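Side-chain contacts in putative branched-chain amino acid transport system substrate-binding protein (Rhodopseudomonas palustris, PDB 3TX6), which probably binds aromatic acids derived from lignin in the periplasm and hands them to an ABC transporter, here holding 3-(4-hydroxyphenyl)pyruvate: residues N60-R63 with F64-S68; P103-P106 with E107-K110; L150-N153 with D154-K157; P206-S209 with L210-G214. One frame throughout, in Å; residues are numbered along the deposited sequence. Where two conformers were deposited one is given.

Contact 1: residues N60-R63 with F64-S68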
ATOM      1  N   ASN A  60       7.366   6.166  17.764  1.00 14.50           N
ATOM      2  CA  ASN A  60       7.869   4.828  17.461  1.00 14.81           C
ATOM      3  C   ASN A  60       9.102   4.894  16.602  1.00 14.13           C
ATOM      4  O   ASN A  60      10.106   4.227  16.893  1.00 14.14           O
ATOM      5  CB  ASN A  60       6.805   3.950  16.801  1.00 13.70           C
ATOM      6  CG  ASN A  60       5.637   3.643  17.736  1.00 14.56           C
ATOM      7  OD1 ASN A  60       5.700   3.878  18.949  1.00 16.16           O
ATOM      8  ND2 ASN A  60       4.569   3.084  17.183  1.00 14.10           N
ATOM      9  N   ALA A  61       9.051   5.667  15.523  1.00 13.93           N
ATOM     10  CA  ALA A  61      10.179   5.792  14.627  1.00 14.70           C
ATOM     11  C   ALA A  61      11.429   6.295  15.369  1.00 14.96           C
ATOM     12  O   ALA A  61      12.537   5.797  15.136  1.00 14.83           O
ATOM     13  CB  ALA A  61       9.838   6.702  13.397  1.00 15.16           C
ATOM     14  N   ARG A  62      11.251   7.275  16.250  1.00 14.72           N
ATOM     15  CA  ARG A  62      12.344   7.790  17.016  1.00 15.48           C
ATOM     16  C   ARG A  62      12.926   6.744  17.963  1.00 15.28           C
ATOM     17  O   ARG A  62      14.138   6.638  18.074  1.00 15.86           O
ATOM     18  CB  ARG A  62      11.903   9.049  17.767  1.00 15.35           C
ATOM     19  CG  ARG A  62      12.974   9.657  18.652  1.00 15.32           C
ATOM     20  CD  ARG A  62      14.308   9.946  17.975  1.00 16.88           C
ATOM     21  NE  ARG A  62      14.133  10.851  16.866  1.00 16.31           N
ATOM     22  CZ  ARG A  62      15.115  11.298  16.077  1.00 15.03           C
ATOM     23  NH1 ARG A  62      16.347  10.853  16.239  1.00 19.33           N
ATOM     24  NH2 ARG A  62      14.832  12.096  15.047  1.00 17.19           N
ATOM     25  N   ARG A  63      12.059   5.958  18.617  1.00 13.81           N
ATOM     26  CA  ARG A  63      12.548   4.890  19.488  1.00 15.91           C
ATOM     27  C   ARG A  63      13.423   3.939  18.683  1.00 15.57           C
ATOM     28  O   ARG A  63      14.464   3.497  19.122  1.00 18.12           O
ATOM     29  CB  ARG A  63      11.406   4.076  20.100  1.00 18.16           C
ATOM     30  CG  ARG A  63      10.640   4.768  21.207  1.00 21.27           C
ATOM     31  CD  ARG A  63       9.543   3.915  21.833  1.00 24.88           C
ATOM     32  NE  ARG A  63      10.149   2.759  22.450  1.00 25.95           N
ATOM     33  CZ  ARG A  63       9.546   1.624  22.741  1.00 24.44           C
ATOM     34  NH1 ARG A  63       8.275   1.435  22.522  1.00 24.50           N
ATOM     35  NH2 ARG A  63      10.271   0.658  23.294  1.00 32.75           N
ATOM     36  N   PHE A  64      13.033   3.634  17.449  1.00 14.93           N
ATOM     37  CA  PHE A  64      13.828   2.740  16.653  1.00 15.47           C
ATOM     38  C   PHE A  64      15.195   3.333  16.338  1.00 17.60           C
ATOM     39  O   PHE A  64      16.190   2.625  16.335  1.00 17.63           O
ATOM     40  CB  PHE A  64      13.165   2.384  15.312  1.00 13.80           C
ATOM     41  CG  PHE A  64      11.793   1.781  15.428  1.00 13.94           C
ATOM     42  CD1 PHE A  64      11.481   0.897  16.435  1.00 14.42           C
ATOM     43  CD2 PHE A  64      10.849   2.028  14.434  1.00 14.95           C
ATOM     44  CE1 PHE A  64      10.237   0.309  16.499  1.00 16.50           C
ATOM     45  CE2 PHE A  64       9.597   1.477  14.509  1.00 17.09           C
ATOM     46  CZ  PHE A  64       9.296   0.597  15.524  1.00 16.49           C
ATOM     47  N   VAL A  65      15.223   4.615  15.985  1.00 20.41           N
ATOM     48  CA  VAL A  65      16.438   5.149  15.372  1.00 27.11           C
ATOM     49  C   VAL A  65      17.436   5.462  16.451  1.00 30.96           C
ATOM     50  O   VAL A  65      18.653   5.389  16.159  1.00 30.18           O
ATOM     51  CB  VAL A  65      16.200   6.316  14.329  1.00 21.44           C
ATOM     52  CG1 VAL A  65      15.241   5.953  13.210  1.00 24.22           C
ATOM     53  CG2 VAL A  65      15.727   7.566  14.973  1.00 25.68           C
ATOM     54  N   THR A  66      16.958   5.681  17.680  1.00 26.17           N
ATOM     55  CA  THR A  66      17.748   6.128  18.821  1.00 32.16           C
ATOM     56  C   THR A  66      17.942   5.076  19.981  1.00 30.90           C
ATOM     57  O   THR A  66      19.058   4.765  20.444  1.00 39.38           O
ATOM     58  CB  THR A  66      17.129   7.461  19.343  1.00 32.31           C
ATOM     59  OG1 THR A  66      17.550   8.594  18.512  1.00 33.87           O
ATOM     60  CG2 THR A  66      17.444   7.617  20.775  1.00 43.35           C
ATOM     61  N   GLU A  67      16.880   4.451  20.395  1.00 29.90           N
ATOM     62  CA  GLU A  67      16.921   3.427  21.401  1.00 31.55           C
ATOM     63  C   GLU A  67      17.449   2.098  20.795  1.00 29.17           C
ATOM     64  O   GLU A  67      18.342   1.434  21.357  1.00 31.46           O
ATOM     65  CB  GLU A  67      15.489   3.365  21.945  1.00 29.89           C
ATOM     66  CG  GLU A  67      15.145   2.409  23.047  1.00 31.36           C
ATOM     67  CD  GLU A  67      13.627   2.291  23.257  1.00 29.60           C
ATOM     68  OE1 GLU A  67      12.894   3.305  23.522  1.00 31.41           O
ATOM     69  OE2 GLU A  67      13.135   1.133  23.127  1.00 31.12           O
ATOM     70  N   SER A  68      17.004   1.774  19.592  1.00 23.38           N
ATOM     71  CA  SER A  68      17.387   0.510  18.963  1.00 21.39           C
ATOM     72  C   SER A  68      18.504   0.651  17.943  1.00 20.19           C
ATOM     73  O   SER A  68      19.037  -0.348  17.486  1.00 24.10           O
ATOM     74  CB  SER A  68      16.185  -0.125  18.282  1.00 24.36           C
ATOM     75  OG  SER A  68      15.146  -0.367  19.210  1.00 33.06           O
TER

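Contact 2: residues P103-P106 with E107-K110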
ATOM      1  N   PRO A 103       3.009  11.085  -0.281  1.00 19.91           N
ATOM      2  CA  PRO A 103       3.665  12.036  -1.154  1.00 21.19           C
ATOM      3  C   PRO A 103       5.164  12.085  -0.825  1.00 19.34           C
ATOM      4  O   PRO A 103       5.559  12.548   0.262  1.00 19.91           O
ATOM      5  CB  PRO A 103       2.980  13.369  -0.809  1.00 24.90           C
ATOM      6  CG  PRO A 103       1.795  13.021   0.027  1.00 29.38           C
ATOM      7  CD  PRO A 103       2.116  11.743   0.696  1.00 22.10           C
ATOM      8  N   ILE A 104       5.984  11.572  -1.736  1.00 23.43           N
ATOM      9  CA  ILE A 104       7.444  11.498  -1.508  1.00 23.30           C
ATOM     10  C   ILE A 104       8.032  12.732  -2.166  1.00 23.41           C
ATOM     11  O   ILE A 104       8.427  12.687  -3.324  1.00 32.36           O
ATOM     12  CB  ILE A 104       8.138  10.161  -1.984  1.00 25.67           C
ATOM     13  CG1 ILE A 104       7.554   8.967  -1.247  1.00 23.82           C
ATOM     14  CG2 ILE A 104       9.624  10.155  -1.602  1.00 24.52           C
ATOM     15  CD1 ILE A 104       8.168   7.608  -1.543  1.00 26.51           C
ATOM     16  N   THR A 105       8.013  13.832  -1.413  1.00 21.75           N
ATOM     17  CA  THR A 105       8.541  15.123  -1.766  1.00 21.70           C
ATOM     18  C   THR A 105      10.075  15.143  -1.747  1.00 22.95           C
ATOM     19  O   THR A 105      10.724  14.265  -1.185  1.00 21.62           O
ATOM     20  CB  THR A 105       8.076  16.174  -0.755  1.00 24.90           C
ATOM     21  OG1 THR A 105       8.533  15.800   0.559  1.00 24.10           O
ATOM     22  CG2 THR A 105       6.568  16.310  -0.770  1.00 27.79           C
ATOM     23  N   PRO A 106      10.670  16.157  -2.360  1.00 25.80           N
ATOM     24  CA  PRO A 106      12.122  16.224  -2.322  1.00 27.69           C
ATOM     25  C   PRO A 106      12.715  16.140  -0.893  1.00 22.88           C
ATOM     26  O   PRO A 106      13.757  15.561  -0.697  1.00 30.37           O
ATOM     27  CB  PRO A 106      12.407  17.568  -3.000  1.00 36.89           C
ATOM     28  CG  PRO A 106      11.289  17.692  -3.998  1.00 34.25           C
ATOM     29  CD  PRO A 106      10.098  17.191  -3.245  1.00 29.96           C
ATOM     30  N   GLU A 107      12.002  16.671   0.090  0.50 26.85           N
ATOM     31  CA  GLU A 107      12.402  16.609   1.497  0.50 23.47           C
ATOM     32  C   GLU A 107      12.412  15.189   2.119  0.50 23.48           C
ATOM     33  O   GLU A 107      13.137  14.903   3.077  0.50 22.21           O
ATOM     34  CB  GLU A 107      11.440  17.500   2.291  0.50 23.22           C
ATOM     35  CG  GLU A 107      11.937  17.856   3.673  0.50 28.25           C
ATOM     36  CD  GLU A 107      13.254  18.625   3.633  0.50 32.28           C
ATOM     37  OE1 GLU A 107      13.595  19.201   2.564  0.50 36.51           O
ATOM     38  OE2 GLU A 107      13.954  18.645   4.674  0.50 28.11           O
ATOM     39  N   ARG A 108      11.610  14.309   1.556  1.00 18.78           N
ATOM     40  CA  ARG A 108      11.472  12.930   2.030  1.00 17.50           C
ATOM     41  C   ARG A 108      12.233  11.907   1.192  1.00 17.60           C
ATOM     42  O   ARG A 108      12.377  10.751   1.593  1.00 16.86           O
ATOM     43  CB  ARG A 108      10.001  12.608   2.025  1.00 17.22           C
ATOM     44  CG  ARG A 108       9.188  13.401   3.019  1.00 19.98           C
ATOM     45  CD  ARG A 108       7.686  13.189   2.849  1.00 21.84           C
ATOM     46  NE  ARG A 108       7.017  14.211   3.663  1.00 24.46           N
ATOM     47  CZ  ARG A 108       5.836  14.721   3.413  1.00 24.52           C
ATOM     48  NH1 ARG A 108       5.156  14.311   2.354  1.00 27.96           N
ATOM     49  NH2 ARG A 108       5.342  15.661   4.221  1.00 29.11           N
ATOM     50  N   ALA A 109      12.644  12.296  -0.001  1.00 16.41           N
ATOM     51  CA  ALA A 109      13.112  11.324  -0.998  1.00 15.31           C
ATOM     52  C   ALA A 109      14.443  10.695  -0.679  1.00 15.52           C
ATOM     53  O   ALA A 109      14.699   9.580  -1.122  1.00 17.93           O
ATOM     54  CB  ALA A 109      13.186  11.920  -2.400  1.00 18.95           C
ATOM     55  N   LYS A 110      15.318  11.384   0.038  1.00 15.17           N
ATOM     56  CA  LYS A 110      16.652  10.830   0.212  1.00 15.41           C
ATOM     57  C   LYS A 110      16.621   9.505   0.956  1.00 14.32           C
ATOM     58  O   LYS A 110      17.264   8.583   0.539  1.00 16.39           O
ATOM     59  CB  LYS A 110      17.563  11.805   0.931  1.00 17.03           C
ATOM     60  CG  LYS A 110      18.995  11.297   1.012  1.00 17.90           C
ATOM     61  CD  LYS A 110      19.980  12.347   1.480  1.00 18.80           C
ATOM     62  CE  LYS A 110      21.375  11.738   1.697  1.00 21.23           C
ATOM     63  NZ  LYS A 110      22.488  12.670   2.056  1.00 27.14           N
TER
HETATM   64  O   HOH W   1      15.343  14.182   1.070  1.00 30.16           O

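Contact 3: residues L150-N153 with D154-K157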
ATOM      1  N   LEU A 150      -4.269  12.885  -2.898  1.00 20.75           N
ATOM      2  CA  LEU A 150      -3.453  12.279  -3.962  1.00 20.84           C
ATOM      3  C   LEU A 150      -4.389  11.640  -5.010  1.00 18.91           C
ATOM      4  O   LEU A 150      -4.180  11.756  -6.213  1.00 18.41           O
ATOM      5  CB  LEU A 150      -2.543  11.193  -3.449  1.00 20.40           C
ATOM      6  CG  LEU A 150      -1.309  11.604  -2.677  1.00 26.77           C
ATOM      7  CD1 LEU A 150      -0.766  10.421  -1.867  1.00 28.95           C
ATOM      8  CD2 LEU A 150      -0.276  12.144  -3.659  1.00 28.05           C
ATOM      9  N   TRP A 151      -5.434  10.982  -4.549  1.00 18.21           N
ATOM     10  CA  TRP A 151      -6.366  10.276  -5.467  1.00 18.17           C
ATOM     11  C   TRP A 151      -7.200  11.222  -6.264  1.00 19.27           C
ATOM     12  O   TRP A 151      -7.342  11.066  -7.493  1.00 17.83           O
ATOM     13  CB  TRP A 151      -7.224   9.310  -4.675  1.00 16.58           C
ATOM     14  CG  TRP A 151      -6.590   7.940  -4.629  1.00 16.75           C
ATOM     15  CD1 TRP A 151      -6.019   7.276  -3.548  1.00 16.19           C
ATOM     16  CD2 TRP A 151      -6.507   7.041  -5.747  1.00 16.89           C
ATOM     17  NE1 TRP A 151      -5.577   6.051  -3.931  1.00 16.31           N
ATOM     18  CE2 TRP A 151      -5.816   5.866  -5.287  1.00 14.24           C
ATOM     19  CE3 TRP A 151      -6.895   7.119  -7.088  1.00 16.31           C
ATOM     20  CZ2 TRP A 151      -5.602   4.772  -6.114  1.00 17.05           C
ATOM     21  CZ3 TRP A 151      -6.666   6.015  -7.890  1.00 18.37           C
ATOM     22  CH2 TRP A 151      -6.024   4.879  -7.421  1.00 18.17           C
ATOM     23  N   PHE A 152      -7.747  12.227  -5.591  1.00 18.44           N
ATOM     24  CA  PHE A 152      -8.495  13.247  -6.333  1.00 19.47           C
ATOM     25  C   PHE A 152      -7.626  13.959  -7.353  1.00 20.37           C
ATOM     26  O   PHE A 152      -8.061  14.150  -8.475  1.00 19.50           O
ATOM     27  CB  PHE A 152      -9.195  14.265  -5.444  1.00 18.94           C
ATOM     28  CG  PHE A 152     -10.019  15.241  -6.218  1.00 19.98           C
ATOM     29  CD1 PHE A 152     -11.153  14.817  -6.912  1.00 22.52           C
ATOM     30  CD2 PHE A 152      -9.661  16.567  -6.272  1.00 26.90           C
ATOM     31  CE1 PHE A 152     -11.899  15.706  -7.653  1.00 24.27           C
ATOM     32  CE2 PHE A 152     -10.415  17.465  -6.997  1.00 31.12           C
ATOM     33  CZ  PHE A 152     -11.535  17.034  -7.681  1.00 27.77           C
ATOM     34  N   ASN A 153      -6.431  14.372  -6.967  1.00 19.95           N
ATOM     35  CA  ASN A 153      -5.584  15.085  -7.889  1.00 19.68           C
ATOM     36  C   ASN A 153      -5.252  14.248  -9.121  1.00 18.58           C
ATOM     37  O   ASN A 153      -5.169  14.778 -10.246  1.00 20.35           O
ATOM     38  CB  ASN A 153      -4.301  15.523  -7.213  1.00 19.89           C
ATOM     39  CG  ASN A 153      -4.515  16.580  -6.168  1.00 23.95           C
ATOM     40  OD1 ASN A 153      -5.578  17.201  -6.087  1.00 26.23           O
ATOM     41  ND2 ASN A 153      -3.472  16.815  -5.377  1.00 25.76           N
ATOM     42  N   ASP A 154      -5.074  12.954  -8.907  1.00 18.37           N
ATOM     43  CA  ASP A 154      -4.787  12.044 -10.002  1.00 19.52           C
ATOM     44  C   ASP A 154      -6.016  11.908 -10.928  1.00 17.43           C
ATOM     45  O   ASP A 154      -5.871  11.877 -12.169  1.00 19.31           O
ATOM     46  CB  ASP A 154      -4.351  10.664  -9.465  1.00 18.23           C
ATOM     47  CG  ASP A 154      -3.986   9.693 -10.579  1.00 16.02           C
ATOM     48  OD1 ASP A 154      -2.939   9.935 -11.207  1.00 21.58           O
ATOM     49  OD2 ASP A 154      -4.768   8.723 -10.854  1.00 25.59           O
ATOM     50  N   LEU A 155      -7.217  11.824 -10.351  1.00 18.75           N
ATOM     51  CA  LEU A 155      -8.431  11.756 -11.169  1.00 19.02           C
ATOM     52  C   LEU A 155      -8.546  13.008 -12.047  1.00 22.18           C
ATOM     53  O   LEU A 155      -8.900  12.931 -13.223  1.00 20.99           O
ATOM     54  CB  LEU A 155      -9.670  11.618 -10.285  1.00 19.29           C
ATOM     55  CG  LEU A 155     -11.047  11.531 -10.926  1.00 18.95           C
ATOM     56  CD1 LEU A 155     -11.221  10.323 -11.821  1.00 24.45           C
ATOM     57  CD2 LEU A 155     -12.157  11.578  -9.855  1.00 22.70           C
ATOM     58  N   LYS A 156      -8.189  14.153 -11.484  1.00 20.88           N
ATOM     59  CA  LYS A 156      -8.343  15.419 -12.167  1.00 22.88           C
ATOM     60  C   LYS A 156      -7.270  15.516 -13.252  1.00 25.65           C
ATOM     61  O   LYS A 156      -7.568  15.913 -14.375  1.00 31.10           O
ATOM     62  CB  LYS A 156      -8.158  16.543 -11.159  1.00 29.15           C
ATOM     63  CG  LYS A 156      -8.914  17.836 -11.394  1.00 41.62           C
ATOM     64  CD  LYS A 156      -8.874  18.652 -10.096  1.00 44.01           C
ATOM     65  CE  LYS A 156      -7.483  19.225  -9.814  1.00 55.79           C
ATOM     66  NZ  LYS A 156      -7.040  19.241  -8.387  1.00 70.73           N
ATOM     67  N   LYS A 157      -6.030  15.117 -12.943  1.00 22.38           N
ATOM     68  CA  LYS A 157      -4.937  15.343 -13.886  1.00 23.88           C
ATOM     69  C   LYS A 157      -4.909  14.240 -14.958  1.00 24.64           C
ATOM     70  O   LYS A 157      -5.041  14.499 -16.153  1.00 31.49           O
ATOM     71  CB  LYS A 157      -3.602  15.474 -13.146  1.00 28.23           C
ATOM     72  CG  LYS A 157      -2.370  15.569 -14.046  1.00 36.33           C
ATOM     73  CD  LYS A 157      -1.079  15.673 -13.219  1.00 44.57           C
ATOM     74  CE  LYS A 157       0.165  15.691 -14.114  1.00 43.06           C
ATOM     75  NZ  LYS A 157       1.461  15.610 -13.382  1.00 49.18           N
TER

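Contact 4: residues P206-S209 with L210-G214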
ATOM      1  N   PRO A 206     -18.864   3.839   1.424  1.00 24.64           N
ATOM      2  CA  PRO A 206     -19.557   4.297   0.240  1.00 25.15           C
ATOM      3  C   PRO A 206     -20.025   3.176  -0.662  1.00 22.48           C
ATOM      4  O   PRO A 206     -20.996   3.411  -1.407  1.00 28.38           O
ATOM      5  CB  PRO A 206     -18.532   5.194  -0.457  1.00 29.45           C
ATOM      6  CG  PRO A 206     -17.568   5.629   0.597  1.00 27.46           C
ATOM      7  CD  PRO A 206     -17.507   4.429   1.529  1.00 25.85           C
ATOM      8  N   GLN A 207     -19.396   2.017  -0.652  1.00 23.16           N
ATOM      9  CA  GLN A 207     -19.855   0.946  -1.515  1.00 22.95           C
ATOM     10  C   GLN A 207     -21.295   0.547  -1.181  1.00 23.69           C
ATOM     11  O   GLN A 207     -22.160   0.501  -2.067  1.00 27.39           O
ATOM     12  CB  GLN A 207     -18.974  -0.271  -1.369  1.00 25.17           C
ATOM     13  CG  GLN A 207     -19.200  -1.329  -2.428  1.00 27.24           C
ATOM     14  CD  GLN A 207     -18.641  -0.984  -3.787  1.00 29.79           C
ATOM     15  OE1 GLN A 207     -17.641  -0.267  -3.901  1.00 24.18           O
ATOM     16  NE2 GLN A 207     -19.214  -1.580  -4.826  1.00 23.60           N
ATOM     17  N   THR A 208     -21.538   0.264   0.094  1.00 26.45           N
ATOM     18  CA  THR A 208     -22.857  -0.153   0.600  1.00 31.70           C
ATOM     19  C   THR A 208     -23.854   0.987   0.487  1.00 26.91           C
ATOM     20  O   THR A 208     -24.973   0.820  -0.021  1.00 33.81           O
ATOM     21  CB  THR A 208     -22.791  -0.630   2.082  1.00 33.05           C
ATOM     22  OG1 THR A 208     -22.419   0.449   2.976  1.00 35.61           O
ATOM     23  CG2 THR A 208     -21.824  -1.803   2.207  1.00 34.01           C
ATOM     24  N   SER A 209     -23.435   2.153   0.953  1.00 28.97           N
ATOM     25  CA  SER A 209     -24.306   3.294   1.006  1.00 28.48           C
ATOM     26  C   SER A 209     -24.735   3.758  -0.466  1.00 31.79           C
ATOM     27  O   SER A 209     -25.915   4.027  -0.754  1.00 30.23           O
ATOM     28  CB  SER A 209     -23.572   4.350   1.850  1.00 27.94           C
ATOM     29  OG  SER A 209     -24.204   5.592   1.847  1.00 39.55           O
ATOM     30  N   LEU A 210     -23.817   3.768  -1.429  1.00 30.23           N
ATOM     31  CA  LEU A 210     -24.205   4.123  -2.786  1.00 29.27           C
ATOM     32  C   LEU A 210     -25.185   3.098  -3.376  1.00 29.96           C
ATOM     33  O   LEU A 210     -26.192   3.482  -4.007  1.00 27.51           O
ATOM     34  CB  LEU A 210     -22.968   4.266  -3.693  1.00 32.37           C
ATOM     35  CG  LEU A 210     -22.145   5.565  -3.550  1.00 31.27           C
ATOM     36  CD1 LEU A 210     -20.729   5.333  -4.093  1.00 30.10           C
ATOM     37  CD2 LEU A 210     -22.842   6.747  -4.220  1.00 28.40           C
ATOM     38  N   ARG A 211     -24.887   1.799  -3.233  1.00 26.54           N
ATOM     39  CA  ARG A 211     -25.781   0.788  -3.825  1.00 30.19           C
ATOM     40  C   ARG A 211     -27.186   0.808  -3.201  1.00 33.13           C
ATOM     41  O   ARG A 211     -28.206   0.671  -3.904  1.00 30.24           O
ATOM     42  CB  ARG A 211     -25.184  -0.629  -3.746  1.00 26.60           C
ATOM     43  CG  ARG A 211     -23.994  -0.876  -4.674  1.00 27.75           C
ATOM     44  CD  ARG A 211     -24.331  -0.484  -6.098  1.00 26.70           C
ATOM     45  NE  ARG A 211     -23.296  -0.886  -7.028  1.00 27.55           N
ATOM     46  CZ  ARG A 211     -22.985  -0.246  -8.154  1.00 21.04           C
ATOM     47  NH1 ARG A 211     -21.995  -0.718  -8.918  1.00 23.76           N
ATOM     48  NH2 ARG A 211     -23.692   0.795  -8.570  1.00 26.04           N
ATOM     49  N   GLU A 212     -27.257   1.023  -1.893  0.50 32.58           N
ATOM     50  CA  GLU A 212     -28.565   1.104  -1.204  0.50 33.27           C
ATOM     51  C   GLU A 212     -29.383   2.369  -1.503  0.50 33.23           C
ATOM     52  O   GLU A 212     -30.619   2.429  -1.251  0.50 38.29           O
ATOM     53  CB  GLU A 212     -28.351   0.996   0.303  0.50 32.86           C
ATOM     54  CG  GLU A 212     -27.775  -0.336   0.748  0.50 25.13           C
ATOM     55  CD  GLU A 212     -27.425  -0.315   2.218  0.50 31.84           C
ATOM     56  OE1 GLU A 212     -28.049   0.494   2.935  0.50 33.01           O
ATOM     57  OE2 GLU A 212     -26.544  -1.083   2.651  0.50 34.32           O
ATOM     58  N   ARG A 213     -28.711   3.394  -1.998  1.00 31.12           N
ATOM     59  CA  ARG A 213     -29.403   4.654  -2.429  1.00 34.90           C
ATOM     60  C   ARG A 213     -29.866   4.575  -3.867  1.00 28.94           C
ATOM     61  O   ARG A 213     -30.578   5.453  -4.356  1.00 48.71           O
ATOM     62  CB  ARG A 213     -28.445   5.833  -2.284  1.00 35.47           C
ATOM     63  CG  ARG A 213     -28.918   7.199  -2.778  1.00 44.07           C
ATOM     64  CD  ARG A 213     -29.734   7.903  -1.722  1.00 43.47           C
ATOM     65  NE  ARG A 213     -30.516   9.004  -2.284  1.00 61.34           N
ATOM     66  CZ  ARG A 213     -31.445   9.703  -1.623  1.00 49.63           C
ATOM     67  NH1 ARG A 213     -31.730   9.425  -0.344  1.00 67.25           N
ATOM     68  NH2 ARG A 213     -32.101  10.698  -2.240  1.00 54.08           N
ATOM     69  N   GLY A 214     -29.436   3.532  -4.558  1.00 32.04           N
ATOM     70  CA  GLY A 214     -29.909   3.285  -5.896  1.00 33.29           C
ATOM     71  C   GLY A 214     -28.951   3.767  -6.956  1.00 35.27           C
ATOM     72  O   GLY A 214     -29.376   3.908  -8.090  1.00 39.07           O
TER
HETATM   73  O   HOH W   2     -19.926  -2.376  -7.719  1.00 24.13           O

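Contact 1: residues N60-R63 with F64-S68
Asn60 meets Phe64 one turn further along the helix in two ways: its carbonyl O accepts the Phe64 N at 3.0 Å, and the same oxygen lies over one face of the Phe64 ring, 3.3 Å from CG and offset toward the rim. The amide end of Asn60 turns elsewhere, ND2 donating to Thr13 OG1 and Asp49 O. Ala61 O takes the Val65 N and also touches Val65 CG1 at 3.3 Å. These residues form the last turns of helix 54-67, which packs on strands 41-49 and 72-75 of one lobe of the periplasmic-binding-protein fold; Phe64 reaches Leu48 and Ile73 there, and an alanine in its place would probably open a gap between helix and sheet. Bends at chi2 and chi3 bring the Arg62 guanidinium round toward the next turn, with Val65 CG2 over one of its faces, 3.6 Å from NH1, while NH2 is salt-bridged to Glu91. Arg63 runs alongside Glu67 and grips it side-on: NE donates to OE1 at 3.0 Å and NH2 to OE2 at 2.9 Å, the two flat groups turned 37° apart. Arg63 O accepts both Glu67 N and Ser68 N, the latter at 3.1 Å, as the helix widens into a pi-type turn.

Contact 2: residues P103-P106 with E107-K110
The loop after strand 96-98 leads here into the short, weakly bonded helix 106-109, and Arg108 reaches back from that helix to the loop. Its chain, extended from CG to NE, brings NH1 to Pro103 O at 2.8 Å with an N-H...O angle of 154°. The oxygen lies only 2° out of the guanidinium plane, so the bond is made at the edge of the group. Thr105 OG1 lies over one face of the same guanidinium and touches Arg108 CG at 3.5 Å; with chi1 at 59° the hydroxyl sits between the backbone N and the carbonyl carbon, turned to the aliphatic part of the arginine. A methionine in place of this arginine would probably leave Pro103 O without this donor and the loop less firmly tied to the helix. Thr105 O receives Arg108 N at 2.9 Å and more weakly Ala109 N. Beside this turn Ile104 CG2 packs against Ala109 CA at 3.7 Å. A water accepts from Lys110 N and donates to Pro106 O at 2.7 Å, bridging the turn. Arg108 also packs on Val83 and Ser86 of helix 79-92; the whole is a short helical connection to strand 112-114, the edge strand of one lobe's sheet in the periplasmic-binding-protein fold.

Contact 3: residues L150-N153 with D154-K157
Apolar contact joins Phe152 to Lys156 and Leu155 within helix 146-161, the crossover helix of the beta-alpha-beta unit formed with strands 137-143 and 165-172. Phe152 CE2 meets Lys156 CD at 3.7 Å, the lysine chain passing the ring at a slant. With CG anti to the backbone N (chi1 -176°), the ring is carried along the helix toward this methylene and toward Leu155 CD2, which stands 4.5 Å from Phe152 CD1. Phe152 also meets the ring of Tyr140 and touches Glu169 and Arg171, while Leu155 packs on Val138 and Ile166; together they seat the helix on both strands.

Backbone bonds run in regular i to i+4 steps. Asp154 N donates to Leu150 O at 3.1 Å, Leu155 N to Trp151 O at 3.0 Å with an N-H...O angle of 159°, and Lys156 N to Phe152 O; Lys157 N to Asn153 O completes the set.

Polar side-chain contacts differ in strength. In the buried Asp154 carboxylate both oxygens are hydrogen-bonded, OD2 to Tyr127 OH of helix 119-130 and OD1 to Gln158 NE2 one turn further along the same helix as Asp154, and Trp151 CZ3 lies 4.4 Å from OD2. On the exposed side Asn153 and Lys156 run alongside one another, and bends at chi3 and chi4 turn the ammonium group back, so that Lys156 NZ makes a weak bond to Asn153 OD1 at 3.4 Å.

Contact 4: residues P206-S209 with L210-G214
Two flat groups, the Gln207 amide and the Arg211 guanidinium, are joined at their nitrogens through one water, which accepts from Arg211 NH1 at 2.9 Å and weakly from Gln207 NE2. Neither group stacks on the other. Both lie on helix 200-213, the crossover helix between strands 193-197 and 218-221 in a beta-alpha-beta unit, and both touch Ile219 of the second strand. The other bonds of the amide are to Ser237 O, from NE2, and Gln221 NE2, to OE1; Arg211 NH2 donates to Gly217 O and Tyr215 O, so the arginine ties the end of the helix to the chain leading into strand 218-221.

Leu210 lies against the carbonyl of Pro206: its N donates to Pro206 O at 2.8 Å, and its CD1 comes within 3.3 Å of the same oxygen. Pro206 CB and Leu210 CD1 add an apolar contact at 4.3 Å. Arg211 N to Gln207 O continues the helical bonding. The bond from Glu212 N to Thr208 O is 3.0 Å and almost straight, at 161° about the hydrogen.

Gly214 closes the helix in a Schellman motif. Its positive phi, 99°, would press a side chain against the preceding carbonyl. Gly214 N donates to Arg211 O at 3.2 Å and weakly to Leu210 O at 3.3 Å.

Overall arrangement
Each contact closes only a local turn, and the four follow one another along the chain without nesting or crossing. Contact 1 ends helix 54-67 on the sheet that contains strands 41-49 and 72-75; contact 2 comes later in that same lobe, about 20 Å away between centres, in the turn before strand 112-114. Contacts 3 and 4 belong to the other sheet, on the crossover helices 146-161 and 200-213. Pro103 CD and Leu150 CD1, 4.1 Å apart, bring contacts 2 and 3 together across the two lobes; the bound ligand is about 8 Å from the Pro103 side chain and about 6 Å from that of Trp151. Contacts 1 and 4 lie farthest apart, their centres about 44 Å distant.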